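Local coordinates for coat protein (Sulfolobus turreted icosahedral virus, PDB 2BBD), which serves as the major coat protein of an archaeal virus capsid, with a structure that points to common ancestry with eukaryotic and bacterial viruses, at residues 64-69 with 73-78; 120-125 with 165-170; 218-223 with 227-232; 259-264 with 270-275. All blocks are in the same frame, centred on the assembly; numbering follows the deposited sequence.

Contact 1 (64-69 with 73-78); sequences FNLSYE and TLYSVS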
loop_
_atom_site.group_PDB
_atom_site.type_symbol
_atom_site.label_atom_id
_atom_site.label_comp_id
_atom_site.label_asym_id
_atom_site.label_seq_id
_atom_site.Cartn_x
_atom_site.Cartn_y
_atom_site.Cartn_z
ATOM N N PHE A 64 1.043 -8.757 0.494
ATOM C CA PHE A 64 0.016 -8.773 1.531
ATOM C C PHE A 64 -1.314 -8.848 0.813
ATOM O O PHE A 64 -1.556 -8.097 -0.140
ATOM C CB PHE A 64 -0.015 -7.487 2.356
ATOM C CG PHE A 64 1.057 -7.392 3.387
ATOM C CD1 PHE A 64 1.091 -8.268 4.458
ATOM C CD2 PHE A 64 2.013 -6.383 3.316
ATOM C CE1 PHE A 64 2.061 -8.136 5.454
ATOM C CE2 PHE A 64 2.980 -6.246 4.299
ATOM C CZ PHE A 64 3.003 -7.124 5.372
ATOM N N ASN A 65 -2.179 -9.744 1.262
ATOM C CA ASN A 65 -3.502 -9.841 0.673
ATOM C C ASN A 65 -4.552 -9.864 1.777
ATOM O O ASN A 65 -4.575 -10.771 2.611
ATOM C CB ASN A 65 -3.616 -11.084 -0.205
ATOM C CG ASN A 65 -4.914 -11.126 -0.969
ATOM O OD1 ASN A 65 -5.979 -11.430 -0.410
ATOM N ND2 ASN A 65 -4.847 -10.802 -2.254
ATOM N N LEU A 66 -5.412 -8.851 1.792
ATOM C CA LEU A 66 -6.470 -8.766 2.799
ATOM C C LEU A 66 -7.805 -8.933 2.088
ATOM O O LEU A 66 -8.147 -8.165 1.180
ATOM C CB LEU A 66 -6.431 -7.422 3.530
ATOM C CG LEU A 66 -7.486 -7.262 4.631
ATOM C CD1 LEU A 66 -7.216 -8.271 5.751
ATOM C CD2 LEU A 66 -7.461 -5.853 5.175
ATOM N N SER A 67 -8.544 -9.959 2.490
ATOM C CA SER A 67 -9.824 -10.246 1.875
ATOM C C SER A 67 -10.815 -10.868 2.861
ATOM O O SER A 67 -10.437 -11.324 3.938
ATOM C CB SER A 67 -9.610 -11.203 0.703
ATOM O OG SER A 67 -9.228 -12.476 1.181
ATOM N N TYR A 68 -12.088 -10.871 2.477
ATOM C CA TYR A 68 -13.145 -11.450 3.297
ATOM C C TYR A 68 -14.148 -12.127 2.373
ATOM O O TYR A 68 -14.193 -11.840 1.174
ATOM C CB TYR A 68 -13.841 -10.376 4.147
ATOM C CG TYR A 68 -14.517 -9.287 3.351
ATOM C CD1 TYR A 68 -13.778 -8.265 2.761
ATOM C CD2 TYR A 68 -15.897 -9.297 3.161
ATOM C CE1 TYR A 68 -14.400 -7.278 1.993
ATOM C CE2 TYR A 68 -16.527 -8.322 2.401
ATOM C CZ TYR A 68 -15.776 -7.317 1.816
ATOM O OH TYR A 68 -16.396 -6.375 1.030
ATOM N N GLU A 69 -14.930 -13.045 2.933
ATOM C CA GLU A 69 -15.927 -13.781 2.168
ATOM C C GLU A 69 -15.327 -14.476 0.964
ATOM O O GLU A 69 -15.989 -14.654 -0.057
ATOM C CB GLU A 69 -17.052 -12.850 1.729
ATOM C CG GLU A 69 -18.133 -12.721 2.772
ATOM C CD GLU A 69 -19.054 -11.556 2.499
ATOM O OE1 GLU A 69 -19.401 -11.342 1.315
ATOM O OE2 GLU A 69 -19.434 -10.862 3.469
ATOM N N THR A 73 -11.585 -8.452 -2.103
ATOM C CA THR A 73 -10.271 -7.917 -1.775
ATOM C C THR A 73 -10.229 -6.462 -1.326
ATOM O O THR A 73 -10.686 -5.566 -2.032
ATOM C CB THR A 73 -9.347 -8.074 -2.974
ATOM O OG1 THR A 73 -9.370 -9.444 -3.389
ATOM C CG2 THR A 73 -7.911 -7.649 -2.625
ATOM N N LEU A 74 -9.668 -6.240 -0.143
ATOM C CA LEU A 74 -9.523 -4.899 0.413
ATOM C C LEU A 74 -8.118 -4.378 0.089
ATOM O O LEU A 74 -7.929 -3.202 -0.202
ATOM C CB LEU A 74 -9.718 -4.934 1.932
ATOM C CG LEU A 74 -11.077 -5.418 2.448
ATOM C CD1 LEU A 74 -11.098 -5.399 3.968
ATOM C CD2 LEU A 74 -12.163 -4.526 1.891
ATOM N N TYR A 75 -7.140 -5.274 0.144
ATOM C CA TYR A 75 -5.750 -4.941 -0.145
ATOM C C TYR A 75 -5.069 -6.057 -0.915
ATOM O O TYR A 75 -5.281 -7.241 -0.644
ATOM C CB TYR A 75 -4.957 -4.725 1.145
ATOM C CG TYR A 75 -5.114 -3.370 1.788
ATOM C CD1 TYR A 75 -4.074 -2.431 1.743
ATOM C CD2 TYR A 75 -6.284 -3.030 2.462
ATOM C CE1 TYR A 75 -4.202 -1.186 2.361
ATOM C CE2 TYR A 75 -6.424 -1.790 3.081
ATOM C CZ TYR A 75 -5.380 -0.876 3.027
ATOM O OH TYR A 75 -5.519 0.337 3.652
ATOM N N SER A 76 -4.244 -5.654 -1.874
ATOM C CA SER A 76 -3.446 -6.559 -2.681
ATOM C C SER A 76 -2.229 -5.698 -3.027
ATOM O O SER A 76 -2.227 -4.957 -4.009
ATOM C CB SER A 76 -4.192 -6.974 -3.947
ATOM O OG SER A 76 -3.438 -7.944 -4.650
ATOM N N VAL A 77 -1.206 -5.784 -2.189
ATOM C CA VAL A 77 0.002 -4.986 -2.358
ATOM C C VAL A 77 1.243 -5.770 -1.947
ATOM O O VAL A 77 1.175 -6.702 -1.142
ATOM C CB VAL A 77 -0.053 -3.725 -1.470
ATOM C CG1 VAL A 77 -1.255 -2.858 -1.829
ATOM C CG2 VAL A 77 -0.141 -4.143 -0.006
ATOM N N SER A 78 2.384 -5.363 -2.492
ATOM C CA SER A 78 3.655 -5.993 -2.172
ATOM C C SER A 78 4.106 -5.449 -0.818
ATOM O O SER A 78 3.608 -4.424 -0.365
ATOM C CB SER A 78 4.690 -5.644 -3.242
ATOM O OG SER A 78 4.883 -4.240 -3.330
#

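Contact 2 (120-125 with 165-170); sequences LARFPA and LSEGGL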
loop_
_atom_site.group_PDB
_atom_site.type_symbol
_atom_site.label_atom_id
_atom_site.label_comp_id
_atom_site.label_asym_id
_atom_site.label_seq_id
_atom_site.Cartn_x
_atom_site.Cartn_y
_atom_site.Cartn_z
ATOM N N LEU A 120 -8.682 0.230 7.192
ATOM C CA LEU A 120 -9.926 -0.356 6.706
ATOM C C LEU A 120 -11.100 0.593 6.881
ATOM O O LEU A 120 -12.242 0.148 6.906
ATOM C CB LEU A 120 -10.247 -1.657 7.446
ATOM C CG LEU A 120 -9.446 -2.920 7.121
ATOM C CD1 LEU A 120 -8.024 -2.772 7.615
ATOM C CD2 LEU A 120 -10.114 -4.116 7.776
ATOM N N ALA A 121 -10.823 1.888 7.005
ATOM C CA ALA A 121 -11.886 2.870 7.202
ATOM C C ALA A 121 -12.643 2.401 8.448
ATOM O O ALA A 121 -12.091 2.413 9.553
ATOM C CB ALA A 121 -12.802 2.900 5.978
ATOM N N ARG A 122 -13.898 2.003 8.288
ATOM C CA ARG A 122 -14.643 1.474 9.429
ATOM C C ARG A 122 -15.419 0.278 8.908
ATOM O O ARG A 122 -16.621 0.335 8.691
ATOM C CB ARG A 122 -15.583 2.519 10.034
ATOM C CG ARG A 122 -15.874 2.227 11.498
ATOM C CD ARG A 122 -16.823 3.230 12.119
ATOM N NE ARG A 122 -18.141 3.179 11.498
ATOM C CZ ARG A 122 -19.195 3.854 11.946
ATOM N NH1 ARG A 122 -19.083 4.630 13.023
ATOM N NH2 ARG A 122 -20.362 3.748 11.323
ATOM N N PHE A 123 -14.682 -0.807 8.694
ATOM C CA PHE A 123 -15.199 -2.059 8.161
ATOM C C PHE A 123 -16.169 -2.772 9.103
ATOM O O PHE A 123 -15.854 -3.015 10.268
ATOM C CB PHE A 123 -14.013 -2.970 7.846
ATOM C CG PHE A 123 -14.353 -4.138 6.985
ATOM C CD1 PHE A 123 -14.639 -3.962 5.638
ATOM C CD2 PHE A 123 -14.385 -5.424 7.520
ATOM C CE1 PHE A 123 -14.954 -5.058 4.825
ATOM C CE2 PHE A 123 -14.696 -6.526 6.720
ATOM C CZ PHE A 123 -14.981 -6.343 5.368
ATOM N N PRO A 124 -17.369 -3.115 8.605
ATOM C CA PRO A 124 -18.394 -3.803 9.403
ATOM C C PRO A 124 -18.062 -5.296 9.518
ATOM O O PRO A 124 -18.783 -6.162 9.002
ATOM C CB PRO A 124 -19.667 -3.534 8.609
ATOM C CG PRO A 124 -19.174 -3.603 7.183
ATOM C CD PRO A 124 -17.845 -2.853 7.231
ATOM N N ALA A 125 -16.962 -5.581 10.206
ATOM C CA ALA A 125 -16.467 -6.943 10.364
ATOM C C ALA A 125 -17.460 -7.929 10.966
ATOM O O ALA A 125 -17.465 -9.099 10.605
ATOM C CB ALA A 125 -15.185 -6.925 11.182
ATOM N N LEU A 165 -28.422 2.910 12.917
ATOM C CA LEU A 165 -29.716 3.456 12.524
ATOM C C LEU A 165 -29.574 4.968 12.345
ATOM O O LEU A 165 -30.067 5.532 11.368
ATOM C CB LEU A 165 -30.774 3.154 13.591
ATOM C CG LEU A 165 -31.326 1.728 13.646
ATOM C CD1 LEU A 165 -32.322 1.622 14.791
ATOM C CD2 LEU A 165 -32.002 1.381 12.321
ATOM N N SER A 166 -28.887 5.608 13.292
ATOM C CA SER A 166 -28.658 7.055 13.262
ATOM C C SER A 166 -27.878 7.492 12.033
ATOM O O SER A 166 -27.958 8.649 11.632
ATOM C CB SER A 166 -27.872 7.511 14.499
ATOM O OG SER A 166 -28.550 7.212 15.705
ATOM N N GLU A 167 -27.113 6.578 11.445
ATOM C CA GLU A 167 -26.306 6.906 10.275
ATOM C C GLU A 167 -26.921 6.381 8.986
ATOM O O GLU A 167 -26.221 6.137 8.001
ATOM C CB GLU A 167 -24.883 6.365 10.464
ATOM C CG GLU A 167 -24.266 6.796 11.802
ATOM C CD GLU A 167 -22.976 6.067 12.137
ATOM O OE1 GLU A 167 -22.824 4.907 11.706
ATOM O OE2 GLU A 167 -22.126 6.641 12.851
ATOM N N GLY A 168 -28.237 6.203 9.001
ATOM C CA GLY A 168 -28.928 5.739 7.814
ATOM C C GLY A 168 -29.229 4.259 7.721
ATOM O O GLY A 168 -29.760 3.804 6.716
ATOM N N GLY A 169 -28.888 3.501 8.756
ATOM C CA GLY A 169 -29.151 2.075 8.726
ATOM C C GLY A 169 -28.313 1.283 7.736
ATOM O O GLY A 169 -27.144 1.593 7.482
ATOM N N LEU A 170 -28.933 0.252 7.172
ATOM C CA LEU A 170 -28.292 -0.635 6.216
ATOM C C LEU A 170 -28.628 -0.259 4.783
ATOM O O LEU A 170 -29.545 0.520 4.532
ATOM C CB LEU A 170 -28.749 -2.070 6.479
ATOM C CG LEU A 170 -28.092 -2.871 7.605
ATOM C CD1 LEU A 170 -27.633 -1.977 8.727
ATOM C CD2 LEU A 170 -29.082 -3.904 8.098
#

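Contact 3 (218-223 with 227-232); sequences VINSTS and NTDPTE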
loop_
_atom_site.group_PDB
_atom_site.type_symbol
_atom_site.label_atom_id
_atom_site.label_comp_id
_atom_site.label_asym_id
_atom_site.label_seq_id
_atom_site.Cartn_x
_atom_site.Cartn_y
_atom_site.Cartn_z
ATOM N N VAL A 218 9.761 3.244 -9.445
ATOM C CA VAL A 218 10.356 2.609 -10.606
ATOM C C VAL A 218 11.620 1.816 -10.282
ATOM O O VAL A 218 12.455 2.249 -9.496
ATOM C CB VAL A 218 10.659 3.695 -11.666
ATOM C CG1 VAL A 218 11.164 3.071 -12.924
ATOM C CG2 VAL A 218 9.390 4.496 -11.943
ATOM N N ILE A 219 11.755 0.652 -10.900
ATOM C CA ILE A 219 12.909 -0.200 -10.659
ATOM C C ILE A 219 13.841 -0.282 -11.863
ATOM O O ILE A 219 13.422 -0.612 -12.979
ATOM C CB ILE A 219 12.477 -1.647 -10.303
ATOM C CG1 ILE A 219 11.573 -1.651 -9.067
ATOM C CG2 ILE A 219 13.712 -2.509 -10.068
ATOM C CD1 ILE A 219 12.205 -1.095 -7.805
ATOM N N ASN A 220 15.111 0.010 -11.615
ATOM C CA ASN A 220 16.159 -0.039 -12.634
ATOM C C ASN A 220 16.854 -1.395 -12.429
ATOM O O ASN A 220 17.168 -1.765 -11.296
ATOM C CB ASN A 220 17.127 1.134 -12.404
ATOM C CG ASN A 220 18.308 1.136 -13.357
ATOM O OD1 ASN A 220 19.181 0.270 -13.292
ATOM N ND2 ASN A 220 18.349 2.132 -14.239
ATOM N N SER A 221 17.084 -2.130 -13.517
ATOM C CA SER A 221 17.710 -3.456 -13.437
ATOM C C SER A 221 19.110 -3.481 -12.827
ATOM O O SER A 221 19.597 -4.537 -12.436
ATOM C CB SER A 221 17.759 -4.112 -14.821
ATOM O OG SER A 221 18.740 -3.501 -15.645
ATOM N N THR A 222 19.760 -2.326 -12.740
ATOM C CA THR A 222 21.103 -2.256 -12.163
ATOM C C THR A 222 21.113 -1.664 -10.756
ATOM O O THR A 222 21.686 -2.237 -9.832
ATOM C CB THR A 222 22.062 -1.399 -13.041
ATOM O OG1 THR A 222 22.348 -2.092 -14.262
ATOM C CG2 THR A 222 23.365 -1.124 -12.309
ATOM N N SER A 223 20.475 -0.513 -10.599
ATOM C CA SER A 223 20.448 0.168 -9.314
ATOM C C SER A 223 19.185 -0.075 -8.496
ATOM O O SER A 223 19.044 0.475 -7.407
ATOM C CB SER A 223 20.613 1.665 -9.544
ATOM O OG SER A 223 19.586 2.122 -10.394
ATOM N N ASN A 227 17.393 4.944 -7.986
ATOM C CA ASN A 227 17.752 5.507 -9.278
ATOM C C ASN A 227 17.014 6.830 -9.427
ATOM O O ASN A 227 16.150 7.159 -8.621
ATOM C CB ASN A 227 17.306 4.556 -10.385
ATOM C CG ASN A 227 15.783 4.486 -10.509
ATOM O OD1 ASN A 227 15.143 5.419 -11.005
ATOM N ND2 ASN A 227 15.199 3.389 -10.036
ATOM N N THR A 228 17.350 7.582 -10.468
ATOM C CA THR A 228 16.700 8.851 -10.727
ATOM C C THR A 228 16.238 8.851 -12.174
ATOM O O THR A 228 16.405 9.839 -12.886
ATOM C CB THR A 228 17.665 10.039 -10.504
ATOM O OG1 THR A 228 18.915 9.772 -11.153
ATOM C CG2 THR A 228 17.905 10.265 -9.019
ATOM N N ASP A 229 15.660 7.731 -12.605
ATOM C CA ASP A 229 15.187 7.593 -13.979
ATOM C C ASP A 229 13.912 8.358 -14.300
ATOM O O ASP A 229 13.741 8.838 -15.420
ATOM C CB ASP A 229 14.976 6.120 -14.342
ATOM C CG ASP A 229 16.277 5.344 -14.417
ATOM O OD1 ASP A 229 17.341 5.966 -14.650
ATOM O OD2 ASP A 229 16.238 4.109 -14.257
ATOM N N PRO A 230 12.985 8.473 -13.335
ATOM C CA PRO A 230 11.773 9.214 -13.692
ATOM C C PRO A 230 12.021 10.715 -13.724
ATOM O O PRO A 230 12.648 11.259 -12.823
ATOM C CB PRO A 230 10.771 8.785 -12.613
ATOM C CG PRO A 230 11.629 8.513 -11.429
ATOM C CD PRO A 230 12.856 7.835 -12.009
ATOM N N THR A 231 11.540 11.380 -14.770
ATOM C CA THR A 231 11.728 12.824 -14.891
ATOM C C THR A 231 10.424 13.610 -14.971
ATOM O O THR A 231 10.365 14.772 -14.565
ATOM C CB THR A 231 12.583 13.154 -16.127
ATOM O OG1 THR A 231 11.960 12.614 -17.300
ATOM C CG2 THR A 231 13.963 12.552 -15.979
ATOM N N GLU A 232 9.373 12.970 -15.475
ATOM C CA GLU A 232 8.083 13.632 -15.623
ATOM C C GLU A 232 6.918 12.665 -15.427
ATOM O O GLU A 232 6.994 11.503 -15.832
ATOM C CB GLU A 232 7.986 14.252 -17.021
ATOM C CG GLU A 232 6.775 15.144 -17.254
ATOM C CD GLU A 232 7.048 16.604 -16.914
ATOM O OE1 GLU A 232 8.228 17.023 -16.981
ATOM O OE2 GLU A 232 6.086 17.339 -16.598
#

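Contact 4 (259-264 with 270-275); sequences AEYQVA and SAIIDF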
loop_
_atom_site.group_PDB
_atom_site.type_symbol
_atom_site.label_atom_id
_atom_site.label_comp_id
_atom_site.label_asym_id
_atom_site.label_seq_id
_atom_site.Cartn_x
_atom_site.Cartn_y
_atom_site.Cartn_z
ATOM N N ALA A 259 6.428 18.695 1.210
ATOM C CA ALA A 259 5.567 19.630 1.915
ATOM C C ALA A 259 4.418 18.871 2.555
ATOM O O ALA A 259 4.134 19.033 3.739
ATOM C CB ALA A 259 5.033 20.678 0.948
ATOM N N GLU A 260 3.771 18.027 1.762
ATOM C CA GLU A 260 2.639 17.251 2.233
ATOM C C GLU A 260 2.945 16.278 3.374
ATOM O O GLU A 260 2.292 16.321 4.415
ATOM C CB GLU A 260 2.022 16.480 1.061
ATOM C CG GLU A 260 0.936 15.496 1.473
ATOM C CD GLU A 260 -0.433 16.136 1.630
ATOM O OE1 GLU A 260 -0.529 17.223 2.244
ATOM O OE2 GLU A 260 -1.419 15.539 1.145
ATOM N N TYR A 261 3.937 15.412 3.176
ATOM C CA TYR A 261 4.296 14.393 4.165
ATOM C C TYR A 261 5.414 14.761 5.115
ATOM O O TYR A 261 5.760 13.982 6.006
ATOM C CB TYR A 261 4.645 13.101 3.438
ATOM C CG TYR A 261 3.502 12.619 2.600
ATOM C CD1 TYR A 261 2.378 12.054 3.195
ATOM C CD2 TYR A 261 3.500 12.799 1.220
ATOM C CE1 TYR A 261 1.274 11.680 2.444
ATOM C CE2 TYR A 261 2.397 12.431 0.452
ATOM C CZ TYR A 261 1.285 11.872 1.077
ATOM O OH TYR A 261 0.181 11.523 0.340
ATOM N N GLN A 262 5.989 15.942 4.908
ATOM C CA GLN A 262 7.057 16.445 5.751
ATOM C C GLN A 262 8.206 15.463 5.893
ATOM O O GLN A 262 8.682 15.180 6.993
ATOM C CB GLN A 262 6.472 16.815 7.111
ATOM C CG GLN A 262 5.247 17.710 6.953
ATOM C CD GLN A 262 4.361 17.753 8.185
ATOM O OE1 GLN A 262 3.179 18.096 8.097
ATOM N NE2 GLN A 262 4.925 17.411 9.341
ATOM N N VAL A 263 8.659 14.952 4.757
ATOM C CA VAL A 263 9.762 14.011 4.734
ATOM C C VAL A 263 10.342 13.979 3.323
ATOM O O VAL A 263 9.628 14.195 2.342
ATOM C CB VAL A 263 9.287 12.582 5.156
ATOM C CG1 VAL A 263 8.361 12.010 4.109
ATOM C CG2 VAL A 263 10.481 11.677 5.375
ATOM N N ALA A 264 11.645 13.735 3.233
ATOM C CA ALA A 264 12.323 13.660 1.950
ATOM C C ALA A 264 11.847 12.393 1.236
ATOM O O ALA A 264 11.261 11.507 1.862
ATOM C CB ALA A 264 13.833 13.617 2.162
ATOM N N SER A 270 10.653 7.283 -6.409
ATOM C CA SER A 270 9.337 7.101 -5.806
ATOM C C SER A 270 8.629 8.434 -5.589
ATOM O O SER A 270 9.258 9.415 -5.199
ATOM C CB SER A 270 9.473 6.400 -4.451
ATOM O OG SER A 270 10.139 7.238 -3.515
ATOM N N ALA A 271 7.322 8.452 -5.832
ATOM C CA ALA A 271 6.524 9.659 -5.628
ATOM C C ALA A 271 5.041 9.338 -5.439
ATOM O O ALA A 271 4.539 8.312 -5.904
ATOM C CB ALA A 271 6.714 10.631 -6.808
ATOM N N ILE A 272 4.343 10.221 -4.733
ATOM C CA ILE A 272 2.920 10.050 -4.498
ATOM C C ILE A 272 2.102 11.161 -5.147
ATOM O O ILE A 272 2.451 12.340 -5.065
ATOM C CB ILE A 272 2.599 10.038 -3.002
ATOM C CG1 ILE A 272 3.175 8.766 -2.354
ATOM C CG2 ILE A 272 1.093 10.135 -2.806
ATOM C CD1 ILE A 272 3.055 8.724 -0.842
ATOM N N ILE A 273 1.014 10.767 -5.797
ATOM C CA ILE A 273 0.111 11.714 -6.435
ATOM C C ILE A 273 -1.173 11.798 -5.633
ATOM O O ILE A 273 -1.985 10.872 -5.664
ATOM C CB ILE A 273 -0.301 11.283 -7.868
ATOM C CG1 ILE A 273 0.901 11.305 -8.805
ATOM C CG2 ILE A 273 -1.413 12.189 -8.377
ATOM C CD1 ILE A 273 1.779 10.085 -8.679
ATOM N N ASP A 274 -1.356 12.892 -4.903
ATOM C CA ASP A 274 -2.588 13.078 -4.151
ATOM C C ASP A 274 -3.552 13.757 -5.111
ATOM O O ASP A 274 -3.452 14.956 -5.367
ATOM C CB ASP A 274 -2.355 13.950 -2.915
ATOM C CG ASP A 274 -1.549 13.237 -1.845
ATOM O OD1 ASP A 274 -0.308 13.333 -1.857
ATOM O OD2 ASP A 274 -2.163 12.564 -0.997
ATOM N N PHE A 275 -4.476 12.969 -5.647
ATOM C CA PHE A 275 -5.447 13.455 -6.613
ATOM C C PHE A 275 -6.240 14.702 -6.226
ATOM O O PHE A 275 -6.465 15.565 -7.073
ATOM C CB PHE A 275 -6.387 12.312 -7.000
ATOM C CG PHE A 275 -5.680 11.157 -7.666
ATOM C CD1 PHE A 275 -5.117 11.306 -8.930
ATOM C CD2 PHE A 275 -5.543 9.931 -7.010
ATOM C CE1 PHE A 275 -4.422 10.250 -9.542
ATOM C CE2 PHE A 275 -4.854 8.873 -7.603
ATOM C CZ PHE A 275 -4.290 9.033 -8.877
#

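Contact 1 (64-69 with 73-78)
Phe64 to Tyr68 runs antiparallel to Tyr75 to Ser78, the two short strand axes 4.7 Å apart at 175°, and backbone bonds pair Phe64 with Val77 and Leu66 with Tyr75. The bond from Phe64 N to Val77 O is short, 2.6 Å, and almost straight. Further along, Leu66 O accepts twice, from Leu74 N at 2.8 Å and from Tyr75 N at 3.2 Å. Two residues thus face one: a classic beta bulge in the hairpin of strands 61-68 and 72-78, inside a large mixed sheet of this double jelly-roll coat protein. The bulge brings the Leu74 side chain round to the partner strand, where its CD1 meets Leu66 CD2 at 3.9 Å. Leu74 CD2 comes at the edge of the Tyr68 ring, near its plane, 3.5 Å from CE1. Tyr68 holds its CG between backbone N and carbonyl carbon (chi1 61°), which swings the ring back toward Leu74 and crosses the two side chains at about a right angle. Leu66 CB also lies 3.9 Å from Tyr75 CB, and the Tyr75 ring leads away to give its OH to Asp119 O. Phe118 packs edge-to-face with both Phe64 and Tyr75.

Contact 2 (120-125 with 165-170)
Arg122 and Glu167 reach for each other across a CA-CA gap of 12.9 Å, and their tips form the whole direct contact between 120-125 and 165-170. From CB, the arginine sets out with CG anti to the backbone N (chi1 -155°) and continues straight to CD. These methylenes span the distance without touching 165-170; on the way the side chain packs on Arg31 and Val159. At CD the chain bends, chi3 64°, and NE leads into the guanidinium. CZ stays 3.8 Å from Glu167 OE1, while NH2 makes the bond, 2.7 Å to Glu167 OE1. The carboxylate oxygen sits at the guanidinium edge, practically in its plane, and is met on its syn side. The two flat groups are nearly coplanar, 29° apart, yet the pairing is single: NH1 is 3.7 Å from Glu167 OE2 and turns instead to Glu157 and Glu163, with a salt bridge to each. Glu167 is the first residue beyond helix 161-166, which ends in a Schellman motif with Gly168 as C-prime residue. The salt bridge therefore ties the corner near the end of strand 108-123 to this helix end at the protein surface. Three carboxylates gather round one guanidinium, and its positive charge probably eases, in part, the repulsion between Glu167 and Glu163, whose oxygens lie close together.

Contact 3 (218-223 with 227-232)
Two side-chain amides bridge 218-223 and 227-232, each donating through its ND2. Asn220 ND2 points straight at Asp229 OD2, 2.9 Å away with an N-H...O angle of 179°; the oxygen lies in the amide plane and offers its syn lone pair. Asn227 ND2 gives a more bent bond of 3.0 Å to Val218 O, coming from above the carbonyl plane, and also donates to Gly224 O in the intervening loop. Beside it, Ser223 OG packs 3.3 Å from Asn227 CB. Both asparagines use their other end to shape their own chain. Asn220 OD1 takes Thr222 N at 2.7 Å and Ser223 N at 3.1 Å, an Asx turn and an Asx motif on one oxygen, while Asn227 OD1 takes Asp229 N at 2.9 Å in a second Asx turn. The connection so folded carries the chain from strand 210-219 of the eight-stranded mixed sheet to strand 230-237 of a separate antiparallel sheet. For Asn220, CG anti to the backbone N (chi1 177°) turns the amide toward Asp229. That aspartate is held in turn through OD1 by Asn301 ND2, and its OD2 lies close to the carboxylate of Asp303, a residue that the side chains of Val218 and Asn220 also touch.

Contact 4 (259-264 with 270-275)
Tyr261 and Asp274 meet head-on across the contact, and their polar ends join in a hydrogen bond from Tyr261 OH to Asp274 OD1, 2.9 Å. The acceptor is the syn lone pair of OD1, on the side of the other oxygen, and OD2 is equally near the hydroxyl. The hydroxyl thus sits before the mouth of the carboxylate, with the ring and carboxylate planes 34° apart. Ile272, two residues back on the same side of strand 270-274, lies across the tyrosine at about a right angle: its CD1 is 4.0 Å from Tyr261 CE2 and its CG2 3.6 Å from Tyr261 OH. Glu260 is folded back over the neighbouring ring, with its CG 3.5 Å above the Tyr261 plane and over the centre. A bend at chi2, 84°, then turns the carboxylate toward the strand. There Glu260 OE2 comes within 3.7 Å of Asp274 OD2, the two carboxylates facing each other with planes 83° apart. In the fold, these side chains join the last turn of helix 250-261 to strand 270-284, an outermost strand of the mixed sheet within this chain. Arg213 of the adjacent strand 210-219 pairs with Asp274 OD2, and Arg276 pairs with Glu260 OE2. With an arginine on each acid and the phenol hydroxyl on Asp274, the closeness of the two carboxylates is probably compensated, at least in part, and both are likely to stay ionised.

Contacts 1 and 2 lie 20 Å apart between centres but touch through apolar side chains: Tyr68 CD1 meets Phe123 CZ at 3.5 Å, and Leu66 CD2 meets Leu120 CD1 at 4.0 Å, joining the hairpin to strand 108-123 of another sheet. Contacts 3 and 4 each have one segment on neighbouring strands, 210-219 and 270-284, of the mixed sheet that also holds contact 1; their centres are 18 Å apart and their nearest atoms about 5 Å. Contacts 2 and 3 are the most distant, about 42 Å between centres, on opposite sides of the chain's centre. Bound methylpentanediol, probably from the crystallisation liquor, lies near Ser78 of contact 1 and near Ile219 of contact 3.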